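Local coordinates for protein N-acetylmuramoyl-L-alanine amidase (Clostridium intestinale URNW, PDB 6SRT) that binds a zinc ion and, as an endolysin of the amidase 2 family, probably cleaves the amide bond between N-acetylmuramic acid and L-alanine in bacterial cell walls, at residues I24-Y29 and I83-P88; Y73-R78 and F104-E109; G110-E115 and N155-E160. One frame throughout, in Å; residues are numbered along the deposited sequence. Where two conformers were deposited one is given.

Contact 1: I24-Y29 and I83-P88; sequences IVEVNY and IYRGRP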
loop_
_atom_site.group_PDB
_atom_site.type_symbol
_atom_site.label_atom_id
_atom_site.label_comp_id
_atom_site.label_asym_id
_atom_site.label_seq_id
_atom_site.Cartn_x
_atom_site.Cartn_y
_atom_site.Cartn_z
ATOM N N ILE A 24 12.672 4.644 0.545
ATOM C CA ILE A 24 11.315 5.159 0.809
ATOM C C ILE A 24 11.431 6.685 0.828
ATOM O O ILE A 24 12.233 7.256 1.587
ATOM C CB ILE A 24 10.746 4.557 2.102
ATOM C CG1 ILE A 24 10.495 3.039 1.957
ATOM C CG2 ILE A 24 9.467 5.317 2.470
ATOM C CD1 ILE A 24 10.389 2.322 3.252
ATOM N N VAL A 25 10.683 7.353 -0.026
ATOM C CA VAL A 25 10.657 8.826 -0.088
ATOM C C VAL A 25 9.713 9.329 0.992
ATOM O O VAL A 25 8.503 9.052 0.923
ATOM C CB VAL A 25 10.321 9.341 -1.474
ATOM C CG1 VAL A 25 10.202 10.841 -1.498
ATOM C CG2 VAL A 25 11.307 8.796 -2.518
ATOM N N GLU A 26 10.243 10.135 1.888
ATOM C CA GLU A 26 9.413 10.738 2.959
ATOM C C GLU A 26 8.678 11.909 2.299
ATOM O O GLU A 26 9.192 12.620 1.355
ATOM C CB GLU A 26 10.308 11.123 4.159
ATOM C CG GLU A 26 11.057 9.954 4.771
ATOM C CD GLU A 26 10.284 8.718 5.279
ATOM O OE1 GLU A 26 9.184 8.891 5.649
ATOM O OE2 GLU A 26 10.881 7.603 5.484
ATOM N N VAL A 27 7.452 12.074 2.672
ATOM C CA VAL A 27 6.603 13.157 2.170
ATOM C C VAL A 27 6.106 13.953 3.358
ATOM O O VAL A 27 5.834 13.404 4.387
ATOM C CB VAL A 27 5.436 12.627 1.337
ATOM C CG1 VAL A 27 4.524 13.728 0.885
ATOM C CG2 VAL A 27 5.928 11.750 0.205
ATOM N N ASN A 28 6.110 15.271 3.210
ATOM C CA ASN A 28 5.572 16.225 4.197
ATOM C C ASN A 28 4.066 16.258 4.058
ATOM O O ASN A 28 3.551 16.687 3.031
ATOM C CB ASN A 28 6.253 17.583 3.999
ATOM C CG ASN A 28 7.723 17.521 4.350
ATOM O OD1 ASN A 28 8.096 16.916 5.365
ATOM N ND2 ASN A 28 8.561 18.143 3.522
ATOM N N TYR A 29 3.386 15.750 5.074
ATOM C CA TYR A 29 1.908 15.835 5.161
ATOM C C TYR A 29 1.489 16.697 6.366
ATOM O O TYR A 29 2.196 16.779 7.403
ATOM C CB TYR A 29 1.296 14.464 5.383
ATOM C CG TYR A 29 1.583 13.468 4.280
ATOM C CD1 TYR A 29 1.020 13.594 3.014
ATOM C CD2 TYR A 29 2.422 12.394 4.475
ATOM C CE1 TYR A 29 1.254 12.710 1.988
ATOM C CE2 TYR A 29 2.695 11.514 3.452
ATOM C CZ TYR A 29 2.142 11.668 2.182
ATOM O OH TYR A 29 2.413 10.787 1.165
ATOM N N ILE A 83 8.900 4.657 -4.313
ATOM C CA ILE A 83 8.075 4.289 -3.135
ATOM C C ILE A 83 7.951 5.551 -2.301
ATOM O O ILE A 83 8.934 6.014 -1.726
ATOM C CB ILE A 83 8.640 3.138 -2.333
ATOM C CG1 ILE A 83 8.913 1.882 -3.154
ATOM C CG2 ILE A 83 7.717 2.896 -1.151
ATOM C CD1 ILE A 83 9.828 0.943 -2.434
ATOM N N TYR A 84 6.745 6.065 -2.158
ATOM C CA TYR A 84 6.464 7.183 -1.273
ATOM C C TYR A 84 5.822 6.687 -0.001
ATOM O O TYR A 84 4.904 5.876 0.011
ATOM C CB TYR A 84 5.484 8.167 -1.888
ATOM C CG TYR A 84 6.061 8.859 -3.083
ATOM C CD1 TYR A 84 6.906 9.931 -2.978
ATOM C CD2 TYR A 84 5.828 8.369 -4.360
ATOM C CE1 TYR A 84 7.365 10.627 -4.098
ATOM C CE2 TYR A 84 6.389 8.971 -5.483
ATOM C CZ TYR A 84 7.165 10.112 -5.376
ATOM O OH TYR A 84 7.673 10.741 -6.482
ATOM N N ARG A 85 6.282 7.223 1.121
ATOM C CA ARG A 85 5.609 7.031 2.409
ATOM C C ARG A 85 4.257 7.753 2.359
ATOM O O ARG A 85 4.191 8.884 1.899
ATOM C CB ARG A 85 6.448 7.538 3.569
ATOM C CG ARG A 85 5.909 6.916 4.837
ATOM C CD ARG A 85 6.535 6.714 6.034
ATOM N NE ARG A 85 7.884 6.326 5.932
ATOM C CZ ARG A 85 8.331 5.132 6.225
ATOM N NH1 ARG A 85 7.532 4.104 6.464
ATOM N NH2 ARG A 85 9.639 4.951 6.242
ATOM N N GLY A 86 3.266 7.099 2.965
ATOM C CA GLY A 86 1.965 7.721 3.239
ATOM C C GLY A 86 1.788 7.882 4.745
ATOM O O GLY A 86 2.489 8.647 5.393
ATOM N N ARG A 87 0.847 7.116 5.276
ATOM C CA ARG A 87 0.707 7.056 6.769
ATOM C C ARG A 87 1.998 6.621 7.392
ATOM O O ARG A 87 2.686 5.758 6.855
ATOM C CB ARG A 87 -0.175 5.939 7.311
ATOM C CG ARG A 87 -1.597 6.158 6.876
ATOM C CD ARG A 87 -2.346 7.096 7.782
ATOM N NE ARG A 87 -3.547 7.545 7.166
ATOM C CZ ARG A 87 -4.762 7.560 7.697
ATOM N NH1 ARG A 87 -5.041 6.978 8.855
ATOM N NH2 ARG A 87 -5.691 8.244 7.059
ATOM N N PRO A 88 2.297 7.160 8.581
ATOM C CA PRO A 88 3.444 6.665 9.325
ATOM C C PRO A 88 3.328 5.143 9.490
ATOM O O PRO A 88 2.257 4.556 9.614
ATOM C CB PRO A 88 3.365 7.386 10.679
ATOM C CG PRO A 88 2.625 8.677 10.349
ATOM C CD PRO A 88 1.598 8.237 9.323
#
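R85 and E26 run alongside each other in the same direction, and their charged ends form a salt bridge. The guanidinium and carboxylate planes are only 16° apart. R85 grips side-on, with NE and NH2 each taking one oxygen. R85 NE to E26 OE1 is 2.9 Å, and this oxygen is met on its syn side, somewhat out of the carboxylate plane. R85 NH2 to E26 OE2 is 3.0 Å and uses the syn lone pair. Two bonds to one flat group limit the rotation of both ends. The E26 chain bends at chi2 (-56°), which folds the carboxylate back to the arginine although its CB points away from 83-88. I24 CG2 packs over one face of the guanidinium, near its rim, 3.8 Å from R85 NH2.

Y29 approaches from the other end of the segment. Its OH donates to R85 O at 2.7 Å, in the carbonyl plane and on a lone pair. The same carbonyl lies at the edge of the Y29 ring. On the sheet face opposite I24 and I83, V25 runs alongside Y84, with V25 CG1 3.7 Å from Y84 CD1. V27 crosses the same ring at a slant and brings CG2 to Y84 CD1 at 3.8 Å.

The backbones run parallel where V25 pairs with Y84. V25 N donates to I83 O and R85 N donates to V25 O, both bonds nearly straight. This adds the short, weakly bonded strand 24-25 to the edge of the mixed sheet of the amidase domain. On its other side, strand 83-85 pairs antiparallel with strand 75-77, where F75 meets I24, I83 and R85. Helix 56-65 lies against V27, Y29 and Y84.

Contact 2: Y73-R78 and F104-E109; sequences YHFYIR and FGIASE. With PO4 (phosphate ion), chain E.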
loop_
_atom_site.group_PDB
_atom_site.type_symbol
_atom_site.label_atom_id
_atom_site.label_comp_id
_atom_site.label_asym_id
_atom_site.label_seq_id
_atom_site.Cartn_x
_atom_site.Cartn_y
_atom_site.Cartn_z
ATOM N N TYR A 73 -3.035 4.999 2.661
ATOM C CA TYR A 73 -2.057 3.933 2.419
ATOM C C TYR A 73 -0.795 4.237 3.247
ATOM O O TYR A 73 -0.437 5.400 3.408
ATOM C CB TYR A 73 -1.662 3.915 0.927
ATOM C CG TYR A 73 -2.836 3.885 -0.008
ATOM C CD1 TYR A 73 -3.787 2.901 0.006
ATOM C CD2 TYR A 73 -2.976 4.930 -0.923
ATOM C CE1 TYR A 73 -4.819 2.885 -0.926
ATOM C CE2 TYR A 73 -3.984 4.934 -1.853
ATOM C CZ TYR A 73 -4.951 3.948 -1.809
ATOM O OH TYR A 73 -5.926 3.946 -2.773
ATOM N N HIS A 74 -0.111 3.172 3.668
ATOM C CA HIS A 74 1.213 3.322 4.283
ATOM C C HIS A 74 2.297 3.599 3.240
ATOM O O HIS A 74 3.295 4.272 3.568
ATOM C CB HIS A 74 1.545 2.097 5.089
ATOM C CG HIS A 74 0.599 1.921 6.228
ATOM N ND1 HIS A 74 -0.548 1.169 6.085
ATOM C CD2 HIS A 74 0.651 2.430 7.491
ATOM C CE1 HIS A 74 -1.204 1.259 7.249
ATOM N NE2 HIS A 74 -0.495 2.010 8.132
ATOM N N PHE A 75 2.101 3.122 2.014
ATOM C CA PHE A 75 3.086 3.296 0.929
ATOM C C PHE A 75 2.295 3.422 -0.381
ATOM O O PHE A 75 1.279 2.756 -0.603
ATOM C CB PHE A 75 4.014 2.082 0.816
ATOM C CG PHE A 75 4.799 1.863 2.078
ATOM C CD1 PHE A 75 5.947 2.567 2.336
ATOM C CD2 PHE A 75 4.308 0.947 3.050
ATOM C CE1 PHE A 75 6.635 2.376 3.527
ATOM C CE2 PHE A 75 4.958 0.783 4.248
ATOM C CZ PHE A 75 6.121 1.496 4.470
ATOM N N TYR A 76 2.896 4.192 -1.294
ATOM C CA TYR A 76 2.362 4.436 -2.661
ATOM C C TYR A 76 3.521 4.297 -3.649
ATOM O O TYR A 76 4.521 5.027 -3.512
ATOM C CB TYR A 76 1.733 5.836 -2.702
ATOM C CG TYR A 76 1.340 6.296 -4.073
ATOM C CD1 TYR A 76 0.647 5.468 -4.946
ATOM C CD2 TYR A 76 1.602 7.592 -4.513
ATOM C CE1 TYR A 76 0.296 5.897 -6.220
ATOM C CE2 TYR A 76 1.230 8.057 -5.755
ATOM C CZ TYR A 76 0.520 7.227 -6.592
ATOM O OH TYR A 76 0.126 7.609 -7.842
ATOM N N ILE A 77 3.368 3.390 -4.578
ATOM C CA ILE A 77 4.420 3.033 -5.543
ATOM C C ILE A 77 3.994 3.588 -6.879
ATOM O O ILE A 77 3.026 3.063 -7.522
ATOM C CB ILE A 77 4.695 1.533 -5.581
ATOM C CG1 ILE A 77 4.948 0.997 -4.171
ATOM C CG2 ILE A 77 5.852 1.295 -6.511
ATOM C CD1 ILE A 77 5.227 -0.449 -4.130
ATOM N N ARG A 78 4.705 4.561 -7.415
ATOM C CA ARG A 78 4.414 5.170 -8.731
ATOM C C ARG A 78 4.985 4.301 -9.841
ATOM O O ARG A 78 5.749 3.342 -9.621
ATOM C CB ARG A 78 4.892 6.618 -8.732
ATOM C CG ARG A 78 4.021 7.478 -7.824
ATOM C CD ARG A 78 4.048 8.942 -8.226
ATOM N NE ARG A 78 3.352 9.114 -9.471
ATOM C CZ ARG A 78 3.054 10.281 -10.032
ATOM N NH1 ARG A 78 3.551 11.400 -9.539
ATOM N NH2 ARG A 78 2.404 10.290 -11.169
ATOM N N PHE A 104 -1.001 -3.282 6.877
ATOM C CA PHE A 104 -0.369 -2.304 5.965
ATOM C C PHE A 104 -1.098 -2.228 4.660
ATOM O O PHE A 104 -1.598 -3.236 4.145
ATOM C CB PHE A 104 1.075 -2.711 5.680
ATOM C CG PHE A 104 2.018 -2.495 6.827
ATOM C CD1 PHE A 104 2.345 -1.191 7.199
ATOM C CD2 PHE A 104 2.617 -3.582 7.461
ATOM C CE1 PHE A 104 3.192 -0.974 8.276
ATOM C CE2 PHE A 104 3.501 -3.330 8.511
ATOM C CZ PHE A 104 3.773 -2.050 8.914
ATOM N N GLY A 105 -1.209 -1.022 4.163
ATOM C CA GLY A 105 -1.818 -0.790 2.839
ATOM C C GLY A 105 -0.785 -0.268 1.876
ATOM O O GLY A 105 -0.133 0.768 2.107
ATOM N N ILE A 106 -0.568 -0.982 0.753
ATOM C CA ILE A 106 0.399 -0.627 -0.307
ATOM C C ILE A 106 -0.377 -0.395 -1.568
ATOM O O ILE A 106 -0.980 -1.339 -2.086
ATOM C CB ILE A 106 1.440 -1.716 -0.509
ATOM C CG1 ILE A 106 2.228 -2.043 0.778
ATOM C CG2 ILE A 106 2.386 -1.306 -1.643
ATOM C CD1 ILE A 106 3.155 -3.210 0.654
ATOM N N ALA A 107 -0.375 0.833 -2.053
ATOM C CA ALA A 107 -1.042 1.192 -3.293
ATOM C C ALA A 107 -0.025 1.311 -4.404
ATOM O O ALA A 107 1.051 1.869 -4.198
ATOM C CB ALA A 107 -1.779 2.484 -3.159
ATOM N N SER A 108 -0.420 0.899 -5.593
ATOM C CA SER A 108 0.326 1.026 -6.857
ATOM C C SER A 108 -0.450 1.898 -7.796
ATOM O O SER A 108 -1.654 1.712 -7.985
ATOM C CB SER A 108 0.618 -0.326 -7.446
ATOM O OG SER A 108 1.467 -1.125 -6.626
ATOM N N GLU A 109 0.235 2.839 -8.422
ATOM C CA GLU A 109 -0.358 3.765 -9.379
ATOM C C GLU A 109 -0.829 3.033 -10.625
ATOM O O GLU A 109 0.022 2.494 -11.383
ATOM C CB GLU A 109 0.689 4.788 -9.799
ATOM C CG GLU A 109 0.209 5.856 -10.776
ATOM C CD GLU A 109 1.253 6.838 -11.223
ATOM O OE1 GLU A 109 2.442 6.678 -10.904
ATOM O OE2 GLU A 109 0.844 7.844 -11.813
HETATM P P PO4 E . -8.825 2.016 -3.408
HETATM O O1 PO4 E . -9.471 0.744 -3.063
HETATM O O2 PO4 E . -9.671 3.226 -3.047
HETATM O O3 PO4 E . -8.570 2.068 -4.993
HETATM O O4 PO4 E . -7.579 1.959 -2.624
HETATM O O HOH W 1 3.406 7.919 -13.107
#
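Strands 75-77 and 104-108 run parallel, 20° apart, with a ladder of backbone bonds from F75 N to G105 O through to E109 N to I77 O at 2.9 Å. Ahead of the ladder, G105 N donates to H74 ND1 at 3.0 Å, tilted from the imidazole plane. H74 NE2 bonds to A91 O, so both ring nitrogens are held. F104 turns its edge to the H74 face in a T-shaped pair, with planes at 82°. A107 CB sits over the centre of the Y73 ring, 3.4 Å from the centroid, in a CH-pi contact.

These are central strands of the mixed sheet of the amidase 2 (PGRP-like) fold. The Y73 ring reaches the zinc site and meets zinc ligand H47. Y73 OH donates to phosphate O4 at 2.6 Å; the ion probably comes from crystallisation liquor. F75 and I77 meet helix 119-136 on the face opposite Y76 and A107.

At the far end, with CG anti to the backbone N (chi1 -178°), the extended E109 chain reaches R78, which grips it side-on. R78 NE to E109 OE1 is 3.0 Å and almost straight, but meets the oxygen from above the carboxylate plane. R78 NH2 takes E109 OE2 at 3.0 Å.

Contact 3: G110-E115 and N155-E160; sequences GNFNEE and NNFPFE
F112, N156 and N155 bury the most surface where two loops of the amidase fold meet. One loop, 110-115, follows strand 103-108 and contains an Asx turn, in which N111 OD1 accepts from N113 N. The other segment, 155-160, starts as a loop after zinc ligand C152 and enters helix 159-165, with P158 at the N-cap position.

F112 meets the second loop through both its backbone and its ring. F112 O accepts from N156 N at 2.8 Å, with the donor tilted from the carbonyl plane. CG lies anti to the carbonyl carbon (chi1 -55°), and the ring reaches F157. The two aromatic side chains cross at a slant. F112 CD2 lies at the edge of the F157 ring, 3.9 Å from F157 CD1. F112 is buried, with V117 and Q121 also packing on it. F112 N is held by H48 ND1, which ties this loop to strand 43-48.

N156 lies against the 110-115 loop. Its CB is 3.1 Å from F112 O and 3.3 Å from E115 O, so both carbonyl oxygens crowd the same side of CB. Y116 also touches it.

N155 is exposed and joined to N113 by polar contacts. N113 CB points away from the second loop, yet its amide oxygen reaches back to the N155 backbone. N113 and N155 cross at a slant, with amide planes 41° apart. On its other amide atom, N113 ND2 makes a weak bond to E151 OE1. In the conformer given, E115 OE2 accepts from N111 N on its anti lone pair, and E115 OE1 makes a salt bridge to K79 NZ. N155 N donates to N113 OD1 at 2.9 Å, while one water accepts from N155 ND2 and donates to N113 O at 2.7 Å.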
loop_
_atom_site.group_PDB
_atom_site.type_symbol
_atom_site.label_atom_id
_atom_site.label_comp_id
_atom_site.label_asym_id
_atom_site.label_seq_id
_atom_site.Cartn_x
_atom_site.Cartn_y
_atom_site.Cartn_z
ATOM N N GLY A 110 -2.125 3.069 -10.925
ATOM C CA GLY A 110 -2.674 2.423 -12.123
ATOM C C GLY A 110 -4.054 1.905 -11.884
ATOM O O GLY A 110 -4.559 1.863 -10.759
ATOM N N ASN A 111 -4.667 1.535 -13.009
ATOM C CA ASN A 111 -5.950 0.822 -13.016
ATOM C C ASN A 111 -5.633 -0.555 -13.604
ATOM O O ASN A 111 -5.590 -0.702 -14.842
ATOM C CB ASN A 111 -6.983 1.527 -13.894
ATOM C CG ASN A 111 -8.245 0.735 -13.991
ATOM O OD1 ASN A 111 -8.355 -0.371 -13.441
ATOM N ND2 ASN A 111 -9.180 1.210 -14.792
ATOM N N PHE A 112 -5.435 -1.542 -12.732
ATOM C CA PHE A 112 -4.981 -2.856 -13.236
ATOM C C PHE A 112 -6.115 -3.708 -13.780
ATOM O O PHE A 112 -5.828 -4.843 -14.162
ATOM C CB PHE A 112 -4.018 -3.549 -12.270
ATOM C CG PHE A 112 -2.867 -2.634 -11.956
ATOM C CD1 PHE A 112 -1.942 -2.241 -12.900
ATOM C CD2 PHE A 112 -2.741 -2.106 -10.692
ATOM C CE1 PHE A 112 -0.962 -1.316 -12.640
ATOM C CE2 PHE A 112 -1.771 -1.185 -10.382
ATOM C CZ PHE A 112 -0.884 -0.814 -11.349
ATOM N N ASN A 113 -7.323 -3.159 -13.923
ATOM C CA ASN A 113 -8.292 -3.786 -14.849
ATOM C C ASN A 113 -7.913 -3.565 -16.299
ATOM O O ASN A 113 -8.402 -4.324 -17.096
ATOM C CB ASN A 113 -9.662 -3.173 -14.618
ATOM C CG ASN A 113 -10.305 -3.674 -13.363
ATOM O OD1 ASN A 113 -9.996 -4.729 -12.811
ATOM N ND2 ASN A 113 -11.294 -2.935 -12.902
ATOM N N GLU A 114 -7.017 -2.634 -16.599
ATOM C CA GLU A 114 -6.728 -2.155 -17.978
ATOM C C GLU A 114 -5.243 -2.004 -18.295
ATOM O O GLU A 114 -4.904 -1.664 -19.480
ATOM C CB GLU A 114 -7.316 -0.759 -18.201
ATOM C CG GLU A 114 -8.818 -0.763 -18.328
ATOM C CD GLU A 114 -9.387 0.526 -18.902
ATOM O OE1 GLU A 114 -8.554 1.315 -19.422
ATOM O OE2 GLU A 114 -10.647 0.738 -18.778
ATOM N N GLU A 115 -4.431 -2.172 -17.264
ATOM C CA GLU A 115 -2.978 -1.887 -17.259
ATOM C C GLU A 115 -2.317 -3.098 -16.595
ATOM O O GLU A 115 -3.013 -3.825 -15.873
ATOM C CB GLU A 115 -2.657 -0.602 -16.477
ATOM C CG GLU A 115 -3.230 0.719 -17.044
ATOM C CD GLU A 115 -2.517 1.844 -16.282
ATOM O OE1 GLU A 115 -1.598 2.429 -16.829
ATOM O OE2 GLU A 115 -2.776 2.077 -15.084
ATOM N N ASN A 155 -7.813 -6.542 -12.166
ATOM C CA ASN A 155 -7.752 -7.933 -12.644
ATOM C C ASN A 155 -6.362 -8.397 -12.939
ATOM O O ASN A 155 -6.064 -9.595 -12.774
ATOM C CB ASN A 155 -8.603 -8.046 -13.888
ATOM C CG ASN A 155 -10.070 -7.792 -13.668
ATOM O OD1 ASN A 155 -10.556 -8.117 -12.593
ATOM N ND2 ASN A 155 -10.797 -7.369 -14.710
ATOM N N ASN A 156 -5.548 -7.505 -13.488
ATOM C CA ASN A 156 -4.184 -7.852 -13.901
ATOM C C ASN A 156 -3.157 -7.736 -12.787
ATOM O O ASN A 156 -1.992 -7.994 -13.044
ATOM C CB ASN A 156 -3.740 -6.979 -15.063
ATOM C CG ASN A 156 -4.619 -7.027 -16.309
ATOM O OD1 ASN A 156 -4.751 -5.979 -17.016
ATOM N ND2 ASN A 156 -5.221 -8.160 -16.565
ATOM N N PHE A 157 -3.554 -7.332 -11.586
ATOM C CA PHE A 157 -2.528 -7.141 -10.509
ATOM C C PHE A 157 -1.868 -8.496 -10.268
ATOM O O PHE A 157 -2.579 -9.498 -10.168
ATOM C CB PHE A 157 -3.223 -6.612 -9.252
ATOM C CG PHE A 157 -2.201 -6.220 -8.234
ATOM C CD1 PHE A 157 -1.595 -4.988 -8.283
ATOM C CD2 PHE A 157 -1.885 -7.058 -7.166
ATOM C CE1 PHE A 157 -0.629 -4.637 -7.341
ATOM C CE2 PHE A 157 -0.919 -6.701 -6.263
ATOM C CZ PHE A 157 -0.302 -5.482 -6.325
ATOM N N PRO A 158 -0.524 -8.555 -10.257
ATOM C CA PRO A 158 0.181 -9.841 -10.331
ATOM C C PRO A 158 0.370 -10.510 -8.971
ATOM O O PRO A 158 1.465 -10.767 -8.489
ATOM C CB PRO A 158 1.466 -9.423 -11.020
ATOM C CG PRO A 158 1.761 -8.114 -10.387
ATOM C CD PRO A 158 0.412 -7.397 -10.358
ATOM N N PHE A 159 -0.761 -10.698 -8.309
ATOM C CA PHE A 159 -0.766 -11.209 -6.914
ATOM C C PHE A 159 -0.107 -12.574 -6.749
ATOM O O PHE A 159 0.674 -12.763 -5.829
ATOM C CB PHE A 159 -2.194 -11.230 -6.356
ATOM C CG PHE A 159 -2.366 -11.611 -4.911
ATOM C CD1 PHE A 159 -1.801 -10.883 -3.886
ATOM C CD2 PHE A 159 -3.169 -12.660 -4.580
ATOM C CE1 PHE A 159 -2.003 -11.257 -2.567
ATOM C CE2 PHE A 159 -3.382 -13.036 -3.275
ATOM C CZ PHE A 159 -2.820 -12.320 -2.259
ATOM N N GLU A 160 -0.473 -13.508 -7.622
ATOM C CA GLU A 160 0.128 -14.863 -7.520
ATOM C C GLU A 160 1.623 -14.767 -7.788
ATOM O O GLU A 160 2.395 -15.490 -7.103
ATOM C CB GLU A 160 -0.616 -15.822 -8.431
ATOM C CG GLU A 160 -2.030 -16.131 -7.915
ATOM C CD GLU A 160 -2.103 -16.756 -6.527
ATOM O OE1 GLU A 160 -1.178 -17.525 -6.156
ATOM O OE2 GLU A 160 -3.083 -16.498 -5.816
HETATM O O HOH W 2 -9.084 -6.931 -17.175
#

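In the fold
Contacts 1 and 2 belong to one mixed sheet. Strand 83-85 of contact 1 pairs antiparallel with strand 75-77 of contact 2. Contact 2 is the buried core, its centre about 3 Å from the centre of the chain, and combines a backbone ladder with aromatic packing beside the zinc site. Contact 1 is partly buried at the sheet edge, with two backbone bonds, a salt bridge and a tyrosine hydroxyl bond. Contact 3 is also partly buried but joins loops through two hydrogen bonds, a bridging water and one aromatic contact. Segment 110-115 directly follows 104-109, and F157 meets S108 of contact 2. Contacts 1 and 3 lie on opposite sides of the chain's centre.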